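Local coordinates for pullulanase C protein (Klebsiella pneumoniae subsp. pneumoniae NTUH-K2044, PDB 5HJ1), which probably serves as an inner-membrane component of the type II secretion system that exports pullulanase, its PDZ domain here holding a fatty acid, at residues Q75-V87 and G91-L100. Residues are numbered along the deposited sequence; the frame is centred on the assembly and turned at random. Where two conformers were deposited one is given.
Sequences QNLADMTEITLTV and GQRHDIAFAL. With VCA (vaccenic acid), chain B.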
ATOM      1  N   GLN A  75     -11.028   5.367   2.636  1.00 46.38           N
ATOM      2  CA  GLN A  75     -12.311   5.279   3.372  1.00 53.38           C
ATOM      3  C   GLN A  75     -13.023   3.992   2.944  1.00 50.17           C
ATOM      4  O   GLN A  75     -13.654   3.303   3.759  1.00 54.73           O
ATOM      5  CB  GLN A  75     -13.188   6.521   3.171  1.00 60.45           C
ATOM      6  CG  GLN A  75     -13.534   6.865   1.729  1.00 63.61           C
ATOM      7  CD  GLN A  75     -14.313   8.168   1.596  1.00 74.83           C
ATOM      8  OE1 GLN A  75     -14.746   8.756   2.596  1.00 80.53           O
ATOM      9  NE2 GLN A  75     -14.493   8.631   0.349  1.00 75.20           N
ATOM     10  N   ASN A  76     -12.850   3.643   1.673  1.00 46.41           N
ATOM     11  CA  ASN A  76     -13.443   2.410   1.129  1.00 43.83           C
ATOM     12  C   ASN A  76     -12.875   1.091   1.679  1.00 43.84           C
ATOM     13  O   ASN A  76     -13.601   0.090   1.665  1.00 41.84           O
ATOM     14  CB  ASN A  76     -13.336   2.361  -0.391  1.00 39.92           C
ATOM     15  CG  ASN A  76     -14.164   3.396  -1.089  1.00 42.47           C
ATOM     16  OD1 ASN A  76     -14.979   4.109  -0.475  1.00 46.97           O
ATOM     17  ND2 ASN A  76     -13.970   3.491  -2.411  1.00 40.26           N
ATOM     18  N   LEU A  77     -11.610   1.056   2.112  1.00 47.03           N
ATOM     19  CA  LEU A  77     -10.976  -0.172   2.659  1.00 48.98           C
ATOM     20  C   LEU A  77     -11.651  -0.714   3.952  1.00 52.12           C
ATOM     21  O   LEU A  77     -11.655  -1.932   4.205  1.00 48.03           O
ATOM     22  CB  LEU A  77      -9.455   0.084   2.859  1.00 53.05           C
ATOM     23  CG  LEU A  77      -8.473  -1.047   3.225  1.00 56.52           C
ATOM     24  CD1 LEU A  77      -7.045  -0.655   2.850  1.00 59.18           C
ATOM     25  CD2 LEU A  77      -8.536  -1.478   4.688  1.00 59.39           C
ATOM     26  N   ALA A  78     -12.255   0.185   4.729  1.00 52.77           N
ATOM     27  CA  ALA A  78     -12.945  -0.163   5.985  1.00 56.30           C
ATOM     28  C   ALA A  78     -13.804  -1.456   5.977  1.00 57.60           C
ATOM     29  O   ALA A  78     -13.574  -2.370   6.787  1.00 62.07           O
ATOM     30  CB  ALA A  78     -13.785   1.029   6.448  1.00 57.56           C
ATOM     31  N   ASP A  79     -14.787  -1.555   5.084  1.00 56.73           N
ATOM     32  CA  ASP A  79     -15.616  -2.768   5.064  1.00 59.61           C
ATOM     33  C   ASP A  79     -15.288  -3.708   3.897  1.00 57.18           C
ATOM     34  O   ASP A  79     -16.176  -4.409   3.425  1.00 56.11           O
ATOM     35  CB  ASP A  79     -17.125  -2.441   5.082  1.00 64.48           C
ATOM     36  CG  ASP A  79     -17.567  -1.708   6.349  1.00 65.69           C
ATOM     37  OD1 ASP A  79     -17.071  -0.595   6.613  1.00 68.07           O
ATOM     38  OD2 ASP A  79     -18.463  -2.225   7.051  1.00 73.23           O
HETATM   39  N   MSE A  80     -14.032  -3.749   3.431  1.00 48.52           N
HETATM   40  CA  MSE A  80     -13.706  -4.663   2.328  1.00 42.53           C
HETATM   41  C   MSE A  80     -13.190  -5.963   2.848  1.00 39.66           C
HETATM   42  O   MSE A  80     -12.528  -6.007   3.897  1.00 48.75           O
HETATM   43  CB  MSE A  80     -12.715  -4.041   1.349  1.00 41.40           C
HETATM   44  CG  MSE A  80     -13.490  -3.090   0.461  1.00 39.63           C
HETATM   45 SE   MSE A  80     -12.392  -2.059  -0.780  0.60 36.48          SE
HETATM   46  CE  MSE A  80     -12.441  -3.288  -2.330  1.00 35.68           C
ATOM     47  N   THR A  81     -13.428  -7.033   2.093  1.00 42.93           N
ATOM     48  CA  THR A  81     -12.973  -8.361   2.474  1.00 41.64           C
ATOM     49  C   THR A  81     -11.663  -8.780   1.741  1.00 35.34           C
ATOM     50  O   THR A  81     -10.960  -9.660   2.177  1.00 32.80           O
ATOM     51  CB  THR A  81     -14.074  -9.426   2.232  1.00 45.65           C
ATOM     52  OG1 THR A  81     -13.698 -10.657   2.859  1.00 53.37           O
ATOM     53  CG2 THR A  81     -14.324  -9.689   0.758  1.00 46.05           C
ATOM     54  N   GLU A  82     -11.366  -8.166   0.615  1.00 32.13           N
ATOM     55  CA  GLU A  82     -10.153  -8.516  -0.135  1.00 28.60           C
ATOM     56  C   GLU A  82      -9.837  -7.254  -0.847  1.00 28.72           C
ATOM     57  O   GLU A  82     -10.737  -6.578  -1.347  1.00 31.58           O
ATOM     58  CB  GLU A  82     -10.386  -9.667  -1.154  1.00 28.74           C
ATOM     59  CG  GLU A  82      -9.151 -10.083  -1.965  1.00 28.31           C
ATOM     60  CD  GLU A  82      -9.281 -11.426  -2.670  1.00 28.67           C
ATOM     61  OE1 GLU A  82      -9.120 -11.496  -3.924  1.00 28.24           O
ATOM     62  OE2 GLU A  82      -9.586 -12.459  -2.024  1.00 29.09           O
ATOM     63  N   ILE A  83      -8.545  -6.907  -0.854  1.00 27.01           N
ATOM     64  CA  ILE A  83      -8.107  -5.690  -1.476  1.00 27.31           C
ATOM     65  C   ILE A  83      -6.905  -5.932  -2.329  1.00 26.28           C
ATOM     66  O   ILE A  83      -6.165  -6.940  -2.118  1.00 30.95           O
ATOM     67  CB  ILE A  83      -7.768  -4.595  -0.453  1.00 27.55           C
ATOM     68  CG1 ILE A  83      -6.630  -5.058   0.495  1.00 27.05           C
ATOM     69  CG2 ILE A  83      -9.015  -4.230   0.327  1.00 30.44           C
ATOM     70  CD1 ILE A  83      -6.159  -3.954   1.378  1.00 31.76           C
ATOM     71  N   THR A  84      -6.723  -5.130  -3.349  1.00 23.92           N
ATOM     72  CA  THR A  84      -5.577  -5.325  -4.214  1.00 22.50           C
ATOM     73  C   THR A  84      -4.665  -4.126  -4.176  1.00 22.96           C
ATOM     74  O   THR A  84      -5.136  -2.976  -4.260  1.00 26.07           O
ATOM     75  CB  THR A  84      -6.040  -5.498  -5.631  1.00 26.84           C
ATOM     76  OG1 THR A  84      -6.944  -6.628  -5.695  1.00 30.24           O
ATOM     77  CG2 THR A  84      -4.927  -5.700  -6.615  1.00 29.14           C
ATOM     78  N   LEU A  85      -3.387  -4.390  -4.153  1.00 20.27           N
ATOM     79  CA  LEU A  85      -2.385  -3.353  -4.204  1.00 20.36           C
ATOM     80  C   LEU A  85      -1.629  -3.484  -5.524  1.00 19.33           C
ATOM     81  O   LEU A  85      -1.277  -4.632  -5.958  1.00 20.45           O
ATOM     82  CB  LEU A  85      -1.372  -3.582  -3.085  1.00 22.44           C
ATOM     83  CG  LEU A  85      -0.611  -2.490  -2.473  1.00 27.84           C
ATOM     84  CD1 LEU A  85      -1.486  -1.303  -2.040  1.00 26.11           C
ATOM     85  CD2 LEU A  85       0.092  -3.135  -1.229  1.00 25.87           C
ATOM     86  N   THR A  86      -1.445  -2.395  -6.255  1.00 17.71           N
ATOM     87  CA  THR A  86      -0.582  -2.333  -7.402  1.00 18.32           C
ATOM     88  C   THR A  86       0.761  -1.738  -6.952  1.00 17.77           C
ATOM     89  O   THR A  86       0.757  -0.649  -6.387  1.00 17.58           O
ATOM     90  CB  THR A  86      -1.158  -1.492  -8.522  1.00 21.40           C
ATOM     91  OG1 THR A  86      -2.446  -1.993  -8.878  1.00 24.70           O
ATOM     92  CG2 THR A  86      -0.277  -1.523  -9.732  1.00 22.78           C
ATOM     93  N   VAL A  87       1.833  -2.472  -7.210  1.00 17.16           N
ATOM     94  CA  VAL A  87       3.173  -1.991  -6.907  1.00 17.40           C
ATOM     95  C   VAL A  87       4.017  -1.884  -8.172  1.00 18.35           C
ATOM     96  O   VAL A  87       3.748  -2.602  -9.146  1.00 22.38           O
ATOM     97  CB  VAL A  87       3.897  -2.914  -5.872  1.00 16.86           C
ATOM     98  CG1 VAL A  87       3.141  -2.951  -4.551  1.00 15.96           C
ATOM     99  CG2 VAL A  87       4.112  -4.286  -6.408  1.00 18.24           C
ATOM    100  N   GLY A  91      10.764  -1.174 -12.393  1.00 46.76           N
ATOM    101  CA  GLY A  91      10.078  -0.696 -13.613  1.00 47.75           C
ATOM    102  C   GLY A  91       8.728  -1.289 -13.987  1.00 49.62           C
ATOM    103  O   GLY A  91       7.959  -0.649 -14.724  1.00 51.60           O
ATOM    104  N   GLN A  92       8.415  -2.491 -13.473  1.00 44.72           N
ATOM    105  CA  GLN A  92       7.155  -3.191 -13.814  1.00 41.87           C
ATOM    106  C   GLN A  92       6.069  -3.113 -12.746  1.00 32.59           C
ATOM    107  O   GLN A  92       6.402  -2.991 -11.559  1.00 32.66           O
ATOM    108  CB  GLN A  92       7.423  -4.683 -14.135  1.00 47.20           C
ATOM    109  CG  GLN A  92       7.439  -5.108 -15.610  1.00 57.57           C
ATOM    110  CD  GLN A  92       6.025  -5.383 -16.132  1.00 60.66           C
ATOM    111  OE1 GLN A  92       5.735  -6.473 -16.655  1.00 62.59           O
ATOM    112  NE2 GLN A  92       5.115  -4.434 -15.904  1.00 58.90           N
ATOM    113  N   ARG A  93       4.822  -3.098 -13.181  0.50 31.62           N
ATOM    114  CA  ARG A  93       3.709  -3.142 -12.260  0.50 29.39           C
ATOM    115  C   ARG A  93       3.349  -4.595 -11.977  0.50 27.07           C
ATOM    116  O   ARG A  93       3.490  -5.522 -12.806  0.50 27.71           O
ATOM    117  CB  ARG A  93       2.482  -2.421 -12.794  0.50 32.06           C
ATOM    118  CG  ARG A  93       2.528  -0.889 -12.711  0.50 34.55           C
ATOM    119  CD  ARG A  93       1.386  -0.318 -13.523  0.50 38.60           C
ATOM    120  NE  ARG A  93       1.059   1.110 -13.358  0.50 41.32           N
ATOM    121  CZ  ARG A  93       1.886   2.134 -13.545  0.50 42.55           C
ATOM    122  NH1 ARG A  93       3.191   1.947 -13.731  0.50 42.18           N
ATOM    123  NH2 ARG A  93       1.421   3.369 -13.413  0.50 46.20           N
ATOM    124  N   HIS A  94       2.876  -4.785 -10.761  1.00 24.33           N
ATOM    125  CA  HIS A  94       2.424  -6.080 -10.273  1.00 22.50           C
ATOM    126  C   HIS A  94       1.233  -5.866  -9.367  1.00 20.90           C
ATOM    127  O   HIS A  94       1.277  -4.991  -8.480  1.00 19.36           O
ATOM    128  CB  HIS A  94       3.482  -6.811  -9.457  1.00 23.76           C
ATOM    129  CG  HIS A  94       4.766  -7.144 -10.161  1.00 27.76           C
ATOM    130  ND1 HIS A  94       5.143  -8.457 -10.412  1.00 34.13           N
ATOM    131  CD2 HIS A  94       5.826  -6.384 -10.499  1.00 31.48           C
ATOM    132  CE1 HIS A  94       6.354  -8.475 -10.932  1.00 34.23           C
ATOM    133  NE2 HIS A  94       6.781  -7.229 -11.030  1.00 35.84           N
ATOM    134  N   ASP A  95       0.205  -6.666  -9.441  1.00 20.38           N
ATOM    135  CA  ASP A  95      -0.971  -6.631  -8.574  1.00 19.67           C
ATOM    136  C   ASP A  95      -0.896  -7.765  -7.583  1.00 18.71           C
ATOM    137  O   ASP A  95      -0.678  -8.944  -7.989  1.00 21.68           O
ATOM    138  CB  ASP A  95      -2.314  -6.753  -9.325  1.00 22.37           C
ATOM    139  CG  ASP A  95      -2.811  -5.465  -9.943  1.00 25.71           C
ATOM    140  OD1 ASP A  95      -2.249  -4.373  -9.827  1.00 26.38           O
ATOM    141  OD2 ASP A  95      -3.851  -5.568 -10.661  1.00 35.60           O
ATOM    142  N   ILE A  96      -1.138  -7.470  -6.323  0.50 17.30           N
ATOM    143  CA  ILE A  96      -1.112  -8.404  -5.269  0.50 16.29           C
ATOM    144  C   ILE A  96      -2.407  -8.216  -4.520  0.50 17.22           C
ATOM    145  O   ILE A  96      -2.797  -7.074  -4.259  0.50 17.15           O
ATOM    146  CB  ILE A  96       0.042  -8.132  -4.301  0.50 16.48           C
ATOM    147  CG1 ILE A  96       1.349  -7.989  -5.020  0.50 17.49           C
ATOM    148  CG2 ILE A  96       0.138  -9.223  -3.251  0.50 17.16           C
ATOM    149  CD1 ILE A  96       1.728  -9.156  -5.865  0.50 18.39           C
ATOM    150  N   ALA A  97      -3.127  -9.311  -4.272  1.00 17.43           N
ATOM    151  CA  ALA A  97      -4.344  -9.266  -3.465  1.00 18.82           C
ATOM    152  C   ALA A  97      -4.134  -9.813  -2.063  1.00 17.90           C
ATOM    153  O   ALA A  97      -3.341 -10.693  -1.829  1.00 19.28           O
ATOM    154  CB  ALA A  97      -5.482  -9.989  -4.178  1.00 20.70           C
ATOM    155  N   PHE A  98      -4.901  -9.239  -1.144  1.00 20.50           N
ATOM    156  CA  PHE A  98      -4.830  -9.564   0.250  1.00 20.98           C
ATOM    157  C   PHE A  98      -6.202  -9.846   0.843  1.00 23.79           C
ATOM    158  O   PHE A  98      -7.055  -9.004   0.760  1.00 24.89           O
ATOM    159  CB  PHE A  98      -4.203  -8.370   1.054  1.00 21.47           C
ATOM    160  CG  PHE A  98      -2.818  -8.005   0.591  1.00 18.75           C
ATOM    161  CD1 PHE A  98      -1.693  -8.636   1.103  1.00 19.34           C
ATOM    162  CD2 PHE A  98      -2.614  -7.075  -0.443  1.00 19.34           C
ATOM    163  CE1 PHE A  98      -0.445  -8.283   0.629  1.00 19.51           C
ATOM    164  CE2 PHE A  98      -1.392  -6.770  -0.955  1.00 20.76           C
ATOM    165  CZ  PHE A  98      -0.295  -7.365  -0.408  1.00 20.34           C
ATOM    166  N   ALA A  99      -6.362 -11.022   1.421  1.00 24.73           N
ATOM    167  CA  ALA A  99      -7.576 -11.401   2.152  1.00 29.17           C
ATOM    168  C   ALA A  99      -7.526 -10.711   3.543  1.00 33.42           C
ATOM    169  O   ALA A  99      -6.512 -10.812   4.233  1.00 37.06           O
ATOM    170  CB  ALA A  99      -7.667 -12.919   2.263  1.00 32.19           C
ATOM    171  N   LEU A 100      -8.563  -9.953   3.917  1.00 36.47           N
ATOM    172  CA  LEU A 100      -8.587  -9.210   5.194  1.00 38.67           C
ATOM    173  C   LEU A 100      -9.472  -9.817   6.280  1.00 41.79           C
ATOM    174  O   LEU A 100     -10.005 -10.875   6.074  1.00 46.51           O
ATOM    175  CB  LEU A 100      -9.082  -7.798   4.948  1.00 40.45           C
ATOM    176  CG  LEU A 100      -8.294  -6.976   3.933  1.00 39.09           C
ATOM    177  CD1 LEU A 100      -8.882  -5.576   3.846  1.00 42.11           C
ATOM    178  CD2 LEU A 100      -6.831  -6.918   4.322  1.00 39.36           C
TER
HETATM  179  O2  VCA B 301      -2.617 -12.574   9.157  0.50 41.37           O
HETATM  180  C1  VCA B 301      -3.698 -13.093   8.806  0.50 43.53           C
HETATM  181  O1  VCA B 301      -4.024 -14.256   9.141  0.50 38.67           O
HETATM  182  C2  VCA B 301      -4.630 -12.279   7.931  0.50 40.94           C
HETATM  183  C3  VCA B 301      -5.745 -11.656   8.768  0.50 41.87           C
HETATM  184  C4  VCA B 301      -5.686 -10.130   8.737  0.50 39.00           C
HETATM  185  C5  VCA B 301      -4.981  -9.618   7.485  0.50 41.27           C
HETATM  186  C6  VCA B 301      -3.476  -9.778   7.612  0.50 37.41           C
HETATM  187  C7  VCA B 301      -2.724  -9.074   6.491  0.50 34.44           C
HETATM  188  C8  VCA B 301      -3.331  -7.728   6.101  0.50 34.05           C
HETATM  189  C9  VCA B 301      -2.493  -7.119   4.983  0.50 36.68           C
HETATM  190  C10 VCA B 301      -3.035  -5.837   4.362  1.00 36.26           C
HETATM  191  C11 VCA B 301      -2.177  -5.553   3.182  1.00 36.34           C
HETATM  192  C12 VCA B 301      -2.092  -4.404   2.544  1.00 35.46           C
HETATM  193  C13 VCA B 301      -2.761  -3.105   2.929  1.00 35.14           C
HETATM  194  C14 VCA B 301      -1.946  -2.106   2.129  1.00 35.79           C
HETATM  195  C15 VCA B 301      -2.348  -0.646   2.153  1.00 40.12           C
HETATM  196  C16 VCA B 301      -1.099   0.065   1.660  1.00 36.97           C
HETATM  197  C17 VCA B 301      -1.346   1.426   1.070  1.00 38.95           C
HETATM  198  C18 VCA B 301       0.011   1.987   0.699  1.00 34.22           C
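I83 and F98 face each other as a hydrogen-bonded antiparallel pair: I83 N donates to F98 O, and F98 N returns a bond to I83 O at 2.8 Å. The same two-bond pattern recurs at L85 with I96 and at V87 with H94, while L100 N adds a single bond to T81 O. The CB of F98 lies 4.1 Å from I83 CG1; chi1 of -59° then sets CG beside the backbone N, and the ring turns one face to vaccenic acid, whose C11 lies 3.6 Å from F98 CG. CD1 and CE1 lie by the same C11, while CD2 also nears I83 O at the ring edge. Farther along that edge, near the ring plane, F98 CE2 meets L85 CB at 3.8 Å and, a little farther off, L85 CD2. These strands, 82-89 and 92-99, form the C-terminal hairpin of the PDZ domain, and strand 54-59 pairs with the first of them. I83, L85, F98 and L100 line the lipid pocket, which L44 and L64 help complete. I83 CG2 packs on L100 CD1 at 3.8 Å, the two side chains crossing at about a right angle, while L100 CD2 touches the lipid at C10. The sheet face bearing T84 and A97 carries a polar link: T86 OG1 donates to D95 OD1 at 2.6 Å, on the syn side but 32° out of the carboxylate plane.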